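Local coordinates for UDP-4-amino-4,6-dideoxy-N-acetyl-beta-L-altrosamine transaminase (Helicobacter pylori, PDB 2FN6), which catalyses the pyridoxal-phosphate-dependent transfer of an amino group from glutamate to a UDP-linked 4-keto sugar, the second step in making pseudaminic acid for flagellin modification, at residues K205-H210 against K223-N228; G31-L36 against L231-S236; H315-Y320 against D339-E344. All coordinates share one frame; numbering follows the deposited sequence.

Contact 1: K205-H210 against K223-N228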
loop_
_atom_site.group_PDB
_atom_site.type_symbol
_atom_site.label_atom_id
_atom_site.label_comp_id
_atom_site.label_asym_id
_atom_site.label_seq_id
_atom_site.Cartn_x
_atom_site.Cartn_y
_atom_site.Cartn_z
ATOM N N LYS A 205 -2.184 11.018 8.886
ATOM C CA LYS A 205 -0.775 10.664 9.028
ATOM C C LYS A 205 -0.584 9.403 9.878
ATOM O O LYS A 205 0.322 8.598 9.625
ATOM C CB LYS A 205 -0.014 11.836 9.642
ATOM C CG LYS A 205 1.474 11.612 9.877
ATOM C CD LYS A 205 2.229 12.939 9.836
ATOM C CE LYS A 205 3.737 12.736 9.976
ATOM N NZ LYS A 205 4.514 13.985 9.709
ATOM N N LEU A 206 -1.439 9.241 10.887
ATOM C CA LEU A 206 -1.337 8.117 11.812
ATOM C C LEU A 206 -2.078 6.910 11.252
ATOM O O LEU A 206 -1.697 5.764 11.465
ATOM C CB LEU A 206 -1.892 8.506 13.190
ATOM C CG LEU A 206 -1.269 9.710 13.903
ATOM C CD1 LEU A 206 -2.129 10.155 15.114
ATOM C CD2 LEU A 206 0.194 9.439 14.296
ATOM N N PHE A 207 -3.143 7.175 10.517
ATOM C CA PHE A 207 -3.836 6.119 9.825
ATOM C C PHE A 207 -2.871 5.434 8.850
ATOM O O PHE A 207 -2.858 4.202 8.717
ATOM C CB PHE A 207 -5.021 6.685 9.066
ATOM C CG PHE A 207 -6.047 5.660 8.727
ATOM C CD1 PHE A 207 -6.120 5.132 7.443
ATOM C CD2 PHE A 207 -6.936 5.207 9.693
ATOM C CE1 PHE A 207 -7.074 4.177 7.117
ATOM C CE2 PHE A 207 -7.891 4.230 9.390
ATOM C CZ PHE A 207 -7.963 3.714 8.096
ATOM N N ARG A 208 -2.067 6.263 8.188
ATOM C CA ARG A 208 -1.030 5.830 7.261
ATOM C C ARG A 208 0.042 4.924 7.857
ATOM O O ARG A 208 0.657 4.129 7.132
ATOM C CB ARG A 208 -0.375 7.055 6.632
ATOM C CG ARG A 208 0.969 6.782 6.031
ATOM C CD ARG A 208 1.056 7.376 4.686
ATOM N NE ARG A 208 1.830 8.612 4.557
ATOM C CZ ARG A 208 2.661 9.154 5.439
ATOM N NH1 ARG A 208 2.876 8.615 6.629
ATOM N NH2 ARG A 208 3.282 10.268 5.105
ATOM N N SER A 209 0.254 5.022 9.168
ATOM C CA SER A 209 1.357 4.326 9.796
ATOM C C SER A 209 1.050 3.811 11.210
ATOM O O SER A 209 1.549 4.345 12.204
ATOM C CB SER A 209 2.569 5.243 9.793
ATOM O OG SER A 209 3.745 4.490 9.925
ATOM N N HIS A 210 0.217 2.778 11.288
ATOM C CA HIS A 210 -0.029 2.009 12.517
ATOM C C HIS A 210 -0.693 2.764 13.680
ATOM O O HIS A 210 -0.884 2.178 14.749
ATOM C CB HIS A 210 1.256 1.345 13.013
ATOM C CG HIS A 210 1.976 0.569 11.964
ATOM N ND1 HIS A 210 1.474 -0.598 11.427
ATOM C CD2 HIS A 210 3.153 0.798 11.339
ATOM C CE1 HIS A 210 2.317 -1.058 10.521
ATOM N NE2 HIS A 210 3.343 -0.231 10.449
ATOM N N LYS A 223 -3.482 5.047 19.978
ATOM C CA LYS A 223 -4.843 5.428 20.400
ATOM C C LYS A 223 -5.897 5.047 19.354
ATOM O O LYS A 223 -7.099 5.133 19.611
ATOM C CB LYS A 223 -4.936 6.939 20.629
ATOM C CG LYS A 223 -4.062 7.481 21.733
ATOM C CD LYS A 223 -4.154 8.995 21.769
ATOM C CE LYS A 223 -3.220 9.605 22.810
ATOM N NZ LYS A 223 -2.856 11.001 22.416
ATOM N N SER A 224 -5.440 4.647 18.169
ATOM C CA SER A 224 -6.331 4.361 17.050
ATOM C C SER A 224 -5.641 3.491 16.022
ATOM O O SER A 224 -4.411 3.327 16.027
ATOM C CB SER A 224 -6.779 5.654 16.386
ATOM O OG SER A 224 -5.651 6.472 16.174
ATOM N N ILE A 225 -6.450 2.941 15.128
ATOM C CA ILE A 225 -5.959 2.009 14.144
ATOM C C ILE A 225 -5.161 2.744 13.056
ATOM O O ILE A 225 -5.358 3.944 12.813
ATOM C CB ILE A 225 -7.114 1.128 13.593
ATOM C CG1 ILE A 225 -6.756 -0.343 13.727
ATOM C CG2 ILE A 225 -7.504 1.488 12.177
ATOM C CD1 ILE A 225 -6.755 -0.801 15.145
ATOM N N GLY A 226 -4.223 2.019 12.458
ATOM C CA GLY A 226 -3.409 2.510 11.343
ATOM C C GLY A 226 -2.917 1.340 10.507
ATOM O O GLY A 226 -2.971 0.182 10.937
ATOM N N HIS A 227 -2.440 1.646 9.306
ATOM C CA HIS A 227 -1.986 0.624 8.377
ATOM C C HIS A 227 -0.515 0.872 8.064
ATOM O O HIS A 227 0.146 1.637 8.777
ATOM C CB HIS A 227 -2.847 0.693 7.123
ATOM C CG HIS A 227 -4.280 0.346 7.367
ATOM N ND1 HIS A 227 -4.850 -0.822 6.910
ATOM C CD2 HIS A 227 -5.258 1.004 8.033
ATOM C CE1 HIS A 227 -6.118 -0.869 7.285
ATOM N NE2 HIS A 227 -6.389 0.228 7.971
ATOM N N ASN A 228 0.010 0.222 7.024
ATOM C CA ASN A 228 1.273 0.665 6.448
ATOM C C ASN A 228 1.026 0.962 5.016
ATOM O O ASN A 228 1.104 0.057 4.172
ATOM C CB ASN A 228 2.403 -0.360 6.568
ATOM C CG ASN A 228 3.736 0.170 6.002
ATOM O OD1 ASN A 228 4.785 -0.427 6.203
ATOM N ND2 ASN A 228 3.689 1.300 5.303
HETATM O O HOH W 1 -1.106 -1.218 12.101
#

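Contact 2: G31-L36 against L231-S236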
loop_
_atom_site.group_PDB
_atom_site.type_symbol
_atom_site.label_atom_id
_atom_site.label_comp_id
_atom_site.label_asym_id
_atom_site.label_seq_id
_atom_site.Cartn_x
_atom_site.Cartn_y
_atom_site.Cartn_z
ATOM N N GLY A 31 11.999 8.144 5.807
ATOM C CA GLY A 31 13.148 9.034 5.787
ATOM C C GLY A 31 12.832 10.385 5.184
ATOM O O GLY A 31 11.671 10.762 5.062
ATOM N N LYS A 32 13.882 11.090 4.778
ATOM C CA LYS A 32 13.812 12.497 4.422
ATOM C C LYS A 32 13.107 12.720 3.109
ATOM O O LYS A 32 12.442 13.747 2.911
ATOM C CB LYS A 32 15.222 13.099 4.353
ATOM C CG LYS A 32 15.961 13.181 5.691
ATOM C CD LYS A 32 16.614 11.851 6.081
ATOM C CE LYS A 32 16.847 11.765 7.591
ATOM N NZ LYS A 32 16.829 10.345 8.064
ATOM N N ARG A 33 13.250 11.765 2.202
ATOM C CA ARG A 33 12.796 11.984 0.832
ATOM C C ARG A 33 11.280 12.071 0.654
ATOM O O ARG A 33 10.832 12.856 -0.181
ATOM C CB ARG A 33 13.477 11.026 -0.159
ATOM C CG ARG A 33 14.912 11.481 -0.522
ATOM C CD ARG A 33 15.711 10.355 -1.130
ATOM N NE ARG A 33 17.158 10.493 -0.962
ATOM C CZ ARG A 33 17.931 9.629 -0.297
ATOM N NH1 ARG A 33 17.411 8.540 0.283
ATOM N NH2 ARG A 33 19.240 9.847 -0.213
ATOM N N SER A 34 10.493 11.322 1.436
ATOM C CA SER A 34 9.022 11.496 1.388
ATOM C C SER A 34 8.572 12.851 1.925
ATOM O O SER A 34 7.726 13.506 1.300
ATOM C CB SER A 34 8.246 10.353 2.049
ATOM O OG SER A 34 8.913 9.847 3.191
ATOM N N LEU A 35 9.147 13.275 3.059
ATOM C CA LEU A 35 8.944 14.650 3.581
ATOM C C LEU A 35 9.303 15.692 2.532
ATOM O O LEU A 35 8.503 16.579 2.249
ATOM C CB LEU A 35 9.730 14.910 4.875
ATOM C CG LEU A 35 9.453 13.992 6.088
ATOM C CD1 LEU A 35 10.587 14.095 7.110
ATOM C CD2 LEU A 35 8.077 14.241 6.752
ATOM N N LEU A 36 10.470 15.557 1.911
ATOM C CA LEU A 36 10.856 16.491 0.847
ATOM C C LEU A 36 9.809 16.539 -0.275
ATOM O O LEU A 36 9.443 17.615 -0.749
ATOM C CB LEU A 36 12.234 16.146 0.284
ATOM C CG LEU A 36 13.514 16.681 0.944
ATOM C CD1 LEU A 36 14.772 16.192 0.174
ATOM C CD2 LEU A 36 13.500 18.215 1.041
ATOM N N LEU A 231 4.824 5.604 1.467
ATOM C CA LEU A 231 5.533 5.603 0.204
ATOM C C LEU A 231 7.014 5.591 0.558
ATOM O O LEU A 231 7.468 6.433 1.337
ATOM C CB LEU A 231 5.188 6.840 -0.630
ATOM C CG LEU A 231 5.782 6.858 -2.046
ATOM C CD1 LEU A 231 5.221 5.680 -2.878
ATOM C CD2 LEU A 231 5.536 8.176 -2.760
ATOM N N ASN A 232 7.766 4.647 -0.009
ATOM C CA ASN A 232 9.177 4.507 0.323
ATOM C C ASN A 232 10.105 5.526 -0.359
ATOM O O ASN A 232 9.708 6.227 -1.291
ATOM C CB ASN A 232 9.644 3.077 0.076
ATOM C CG ASN A 232 9.597 2.687 -1.385
ATOM O OD1 ASN A 232 8.928 1.719 -1.751
ATOM N ND2 ASN A 232 10.294 3.429 -2.225
ATOM N N GLU A 233 11.346 5.590 0.115
ATOM C CA GLU A 233 12.321 6.593 -0.325
ATOM C C GLU A 233 12.686 6.549 -1.804
ATOM O O GLU A 233 12.955 7.585 -2.406
ATOM C CB GLU A 233 13.596 6.488 0.511
ATOM C CG GLU A 233 13.391 6.787 1.980
ATOM C CD GLU A 233 12.998 8.224 2.227
ATOM O OE1 GLU A 233 11.773 8.498 2.344
ATOM O OE2 GLU A 233 13.923 9.070 2.300
ATOM N N ILE A 234 12.700 5.355 -2.384
ATOM C CA ILE A 234 13.040 5.193 -3.785
ATOM C C ILE A 234 11.956 5.837 -4.622
ATOM O O ILE A 234 12.244 6.504 -5.617
ATOM C CB ILE A 234 13.167 3.699 -4.179
ATOM C CG1 ILE A 234 14.122 2.965 -3.239
ATOM C CG2 ILE A 234 13.601 3.555 -5.641
ATOM C CD1 ILE A 234 14.077 1.442 -3.406
ATOM N N GLN A 235 10.704 5.651 -4.212
ATOM C CA GLN A 235 9.600 6.179 -4.983
ATOM C C GLN A 235 9.396 7.664 -4.707
ATOM O O GLN A 235 8.969 8.408 -5.589
ATOM C CB GLN A 235 8.347 5.352 -4.747
ATOM C CG GLN A 235 8.452 3.984 -5.406
ATOM C CD GLN A 235 7.363 3.018 -4.989
ATOM O OE1 GLN A 235 6.169 3.330 -5.037
ATOM N NE2 GLN A 235 7.775 1.812 -4.598
ATOM N N SER A 236 9.747 8.100 -3.502
ATOM C CA SER A 236 9.731 9.528 -3.186
ATOM C C SER A 236 10.753 10.310 -4.032
ATOM O O SER A 236 10.430 11.376 -4.558
ATOM C CB SER A 236 9.979 9.765 -1.693
ATOM O OG SER A 236 9.038 9.081 -0.872
#

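Contact 3: H315-Y320 against D339-E344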
loop_
_atom_site.group_PDB
_atom_site.type_symbol
_atom_site.label_atom_id
_atom_site.label_comp_id
_atom_site.label_asym_id
_atom_site.label_seq_id
_atom_site.Cartn_x
_atom_site.Cartn_y
_atom_site.Cartn_z
ATOM N N HIS A 315 -12.859 5.063 -20.853
ATOM C CA HIS A 315 -12.977 5.557 -19.490
ATOM C C HIS A 315 -14.268 6.351 -19.313
ATOM O O HIS A 315 -14.382 7.443 -19.881
ATOM C CB HIS A 315 -11.796 6.469 -19.160
ATOM C CG HIS A 315 -10.463 5.813 -19.298
ATOM N ND1 HIS A 315 -9.707 5.904 -20.444
ATOM C CD2 HIS A 315 -9.736 5.073 -18.424
ATOM C CE1 HIS A 315 -8.577 5.236 -20.278
ATOM N NE2 HIS A 315 -8.570 4.723 -19.059
ATOM N N TYR A 316 -15.239 5.858 -18.532
ATOM C CA TYR A 316 -15.229 4.577 -17.821
ATOM C C TYR A 316 -16.604 3.910 -17.912
ATOM O O TYR A 316 -17.623 4.569 -18.171
ATOM C CB TYR A 316 -14.971 4.775 -16.322
ATOM C CG TYR A 316 -13.656 5.398 -15.961
ATOM C CD1 TYR A 316 -13.516 6.795 -15.880
ATOM C CD2 TYR A 316 -12.547 4.598 -15.685
ATOM C CE1 TYR A 316 -12.284 7.370 -15.553
ATOM C CE2 TYR A 316 -11.321 5.162 -15.354
ATOM C CZ TYR A 316 -11.196 6.542 -15.283
ATOM O OH TYR A 316 -9.980 7.084 -14.945
ATOM N N LYS A 317 -16.623 2.601 -17.669
ATOM C CA LYS A 317 -17.845 1.850 -17.430
ATOM C C LYS A 317 -18.575 2.450 -16.208
ATOM O O LYS A 317 -17.984 2.580 -15.134
ATOM C CB LYS A 317 -17.470 0.385 -17.202
ATOM C CG LYS A 317 -18.350 -0.390 -16.242
ATOM C CD LYS A 317 -19.396 -1.194 -16.958
ATOM C CE LYS A 317 -18.834 -2.483 -17.541
ATOM N NZ LYS A 317 -18.590 -3.486 -16.505
ATOM N N PRO A 318 -19.857 2.831 -16.365
ATOM C CA PRO A 318 -20.533 3.407 -15.216
ATOM C C PRO A 318 -20.440 2.469 -14.036
ATOM O O PRO A 318 -20.711 1.286 -14.181
ATOM C CB PRO A 318 -21.976 3.539 -15.699
ATOM C CG PRO A 318 -21.837 3.732 -17.170
ATOM C CD PRO A 318 -20.741 2.782 -17.542
ATOM N N ILE A 319 -20.042 2.992 -12.882
ATOM C CA ILE A 319 -19.737 2.135 -11.729
ATOM C C ILE A 319 -20.891 1.240 -11.271
ATOM O O ILE A 319 -20.669 0.086 -10.895
ATOM C CB ILE A 319 -19.151 2.929 -10.552
ATOM C CG1 ILE A 319 -17.749 3.416 -10.917
ATOM C CG2 ILE A 319 -19.087 2.065 -9.299
ATOM C CD1 ILE A 319 -17.095 4.332 -9.868
ATOM N N TYR A 320 -22.113 1.768 -11.328
ATOM C CA TYR A 320 -23.299 1.053 -10.824
ATOM C C TYR A 320 -23.599 -0.177 -11.660
ATOM O O TYR A 320 -24.395 -1.015 -11.239
ATOM C CB TYR A 320 -24.543 1.968 -10.761
ATOM C CG TYR A 320 -24.894 2.617 -12.080
ATOM C CD1 TYR A 320 -24.545 3.939 -12.336
ATOM C CD2 TYR A 320 -25.557 1.901 -13.085
ATOM C CE1 TYR A 320 -24.851 4.537 -13.549
ATOM C CE2 TYR A 320 -25.869 2.487 -14.315
ATOM C CZ TYR A 320 -25.513 3.804 -14.533
ATOM O OH TYR A 320 -25.797 4.396 -15.738
ATOM N N ASP A 339 -24.816 7.179 -22.210
ATOM C CA ASP A 339 -24.462 7.805 -23.477
ATOM C C ASP A 339 -22.967 8.082 -23.547
ATOM O O ASP A 339 -22.333 7.806 -24.563
ATOM C CB ASP A 339 -25.264 9.097 -23.715
ATOM C CG ASP A 339 -26.722 8.830 -24.110
ATOM O OD1 ASP A 339 -27.025 7.716 -24.605
ATOM O OD2 ASP A 339 -27.567 9.742 -23.923
ATOM N N PHE A 340 -22.402 8.608 -22.462
ATOM C CA PHE A 340 -20.988 8.954 -22.429
ATOM C C PHE A 340 -20.112 7.703 -22.564
ATOM O O PHE A 340 -19.185 7.659 -23.385
ATOM C CB PHE A 340 -20.662 9.707 -21.138
ATOM C CG PHE A 340 -19.254 10.203 -21.073
ATOM C CD1 PHE A 340 -18.929 11.458 -21.569
ATOM C CD2 PHE A 340 -18.250 9.406 -20.523
ATOM C CE1 PHE A 340 -17.625 11.919 -21.516
ATOM C CE2 PHE A 340 -16.936 9.850 -20.467
ATOM C CZ PHE A 340 -16.617 11.114 -20.970
ATOM N N TYR A 341 -20.429 6.682 -21.768
ATOM C CA TYR A 341 -19.752 5.393 -21.856
ATOM C C TYR A 341 -19.786 4.837 -23.273
ATOM O O TYR A 341 -18.753 4.378 -23.773
ATOM C CB TYR A 341 -20.329 4.388 -20.849
ATOM C CG TYR A 341 -19.746 2.982 -20.922
ATOM C CD1 TYR A 341 -18.356 2.767 -20.906
ATOM C CD2 TYR A 341 -20.579 1.862 -20.987
ATOM C CE1 TYR A 341 -17.818 1.476 -20.966
ATOM C CE2 TYR A 341 -20.047 0.571 -21.048
ATOM C CZ TYR A 341 -18.671 0.387 -21.036
ATOM O OH TYR A 341 -18.147 -0.887 -21.085
ATOM N N HIS A 342 -20.946 4.900 -23.933
ATOM C CA HIS A 342 -21.056 4.292 -25.262
ATOM C C HIS A 342 -20.265 5.109 -26.261
ATOM O O HIS A 342 -19.742 4.557 -27.229
ATOM C CB HIS A 342 -22.513 4.085 -25.719
ATOM C CG HIS A 342 -23.300 3.144 -24.853
ATOM N ND1 HIS A 342 -24.598 3.400 -24.468
ATOM C CD2 HIS A 342 -22.969 1.959 -24.284
ATOM C CE1 HIS A 342 -25.039 2.408 -23.712
ATOM N NE2 HIS A 342 -24.067 1.524 -23.580
ATOM N N ALA A 343 -20.129 6.406 -25.987
ATOM C CA ALA A 343 -19.431 7.327 -26.886
ATOM C C ALA A 343 -17.912 7.431 -26.681
ATOM O O ALA A 343 -17.181 7.663 -27.649
ATOM C CB ALA A 343 -20.057 8.725 -26.814
ATOM N N GLU A 344 -17.436 7.279 -25.442
ATOM C CA GLU A 344 -16.040 7.630 -25.117
ATOM C C GLU A 344 -14.997 6.641 -25.627
ATOM O O GLU A 344 -15.161 5.427 -25.498
ATOM C CB GLU A 344 -15.857 7.847 -23.605
ATOM C CG GLU A 344 -14.640 8.690 -23.217
ATOM C CD GLU A 344 -13.309 7.916 -23.155
ATOM O OE1 GLU A 344 -13.318 6.689 -22.971
ATOM O OE2 GLU A 344 -12.237 8.540 -23.278
#

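Contact 1: K205-H210 against K223-N228
The Phe207 ring overlaps the imidazole of His227, whose CD2 sits over one face of the phenyl ring, near the rim and 3.8 Å from Phe207 CE1. The two side chains run side by side in the same direction, their planes oblique at 44°. Phe207 reaches this place because its CG lies anti to the backbone N (chi1 -160°), which carries the ring back beside 223-228. Farther round the same ring, Phe207 CE2 touches Ile225 CG2 at 3.9 Å.

Two hydrogen bonds join the segments through the backbone N and O of His227. Its N donates to Phe207 O at 2.7 Å, and its O accepts from His210 N at 2.8 Å, in the carbonyl plane on a lone pair. The same His227 O stands over the centre of the His210 ring, 3.7 Å above its plane. A water in the plane of that ring links His210 ND1, 2.7 Å away, to Gly226 O. Gly226 CA lies 3.2 Å from Phe207 O. A single beta bridge pairs Ser209 with Asn228, a substrate-binding residue whose side chain also lies beside a bound phosphate ion, probably from the crystallisation liquor.

His227 NE2 is hydrogen-bonded to Glu93 of the second subunit, and the His210 ring meets Phe84 of that subunit edge-to-face. The loop after strand 220-222 thus folds back on helix 198-207 and brings Asn228 to the substrate site at the subunit interface, consistent with the shared active sites of such aminotransferases. Phe207 packs on helix 56-66 and Arg208 on strand 49-53.

Contact 2: G31-L36 against L231-S236
Glu233, in the first turn of helix 233-243 of this DegT/DnrJ/EryC1-family aminotransferase fold, turns its carboxylate onto the first turn of helix 32-45 and accepts amide N-H groups there. Glu233 OE2 accepts from Arg33 N at 2.8 Å on its syn lone pair. Glu233 OE1 is gripped twice by one residue: by Ser34 N at 3.2 Å, and by Ser34 OG at 3.3 Å nearly along the C-O axis. Two backbone amides and a hydroxyl therefore hold the carboxylate, with a weak third amide bond from Gly31 N to OE1, and the helix dipole probably helps stabilise its negative charge.

Arg33 contributes mainly its aliphatic part, CB lying 3.2 Å from Glu233 OE2; its side chain crosses that of Glu233 at about a right angle, and NH1 stays beyond salt-bridge range. The bend of Glu233 at chi2 (-66°) brings the acid round to the amides.

In the next shell, Glu233 shares a backbone bond with Leu28 of the substrate-binding loop, and Val22 of helix 13-24 packs on both Arg33 and Glu233. Ser236 packs against helix 32-45: its OG touches Ser34 CB at 3.3 Å and donates to Asn232 O from above the carbonyl plane.

Contact 3: H315-Y320 against D339-E344
His315-Pro318 runs as a loop past the last turn of helix 335-343 and ends in a 3-10 turn at Ile319-Tyr320; the CA atoms come nearest at Lys317 and Tyr341, 6.0 Å apart, and the peptide bond between His315 and Tyr316 is cis. The single hydrogen bond across the contact joins backbone to side chain: His315 N donates to Glu344 OE1 at 2.7 Å, almost straight (170°), and reaches the oxygen from above the carboxylate plane. Glu344, the first residue to leave the helix, bends at chi2 (-83°) to meet that amide. Its other oxygen, OE2, is bonded to Ser346 OG, which also bonds His315 ND1, so Ser346 ties the acid and the imidazole together.

Tyr341 carries most of the remaining contact. A chi1 of 176° swings its ring beside its own carbonyl carbon and onto the loop, one face against the chain. Lys317 CA stands over that face, 3.8 Å from the ring centroid, and Pro318 CD 3.9 Å from it; both are CH-pi contacts. The Lys317 side chain then runs beside the tyrosine, its CE 3.9 Å from Tyr341 OH, and its NZ is hydrogen-bonded to Gly220 O of the second subunit. Phe340 turns its edge to the loop, CE2 lying 3.6 Å from His315 O, a carbonyl that is hydrogen-bonded to Tyr130 OH.

His315 and Tyr316 belong to the substrate-binding site, so the helix end packs against a loop of that site. Phe340 and Glu344 pack on strand 286-290, while Ile319 and Tyr320 reach strand 97-100 at the edge of the large sheet.

Contacts 1 and 2 adjoin in sequence: 223-228 leads into 231-236 across two residues, and contact 1 is nested inside the long loop that contact 2 closes. Their centres are 18 Å apart on the same side of the chain's centre. Contact 3 lies on the opposite side, its centre 36 Å from either, with nearest atoms about 20 Å from contact 1 and about 19 Å from contact 2. Each borders substrate-binding residues: the Asn228 side chain is about 6 Å from that of Thr29, Gly31 about 4 Å from the Gln27 side chain, and the His315 side chain about 4 Å from that of Tyr6. All three touch the second subunit of the dimer.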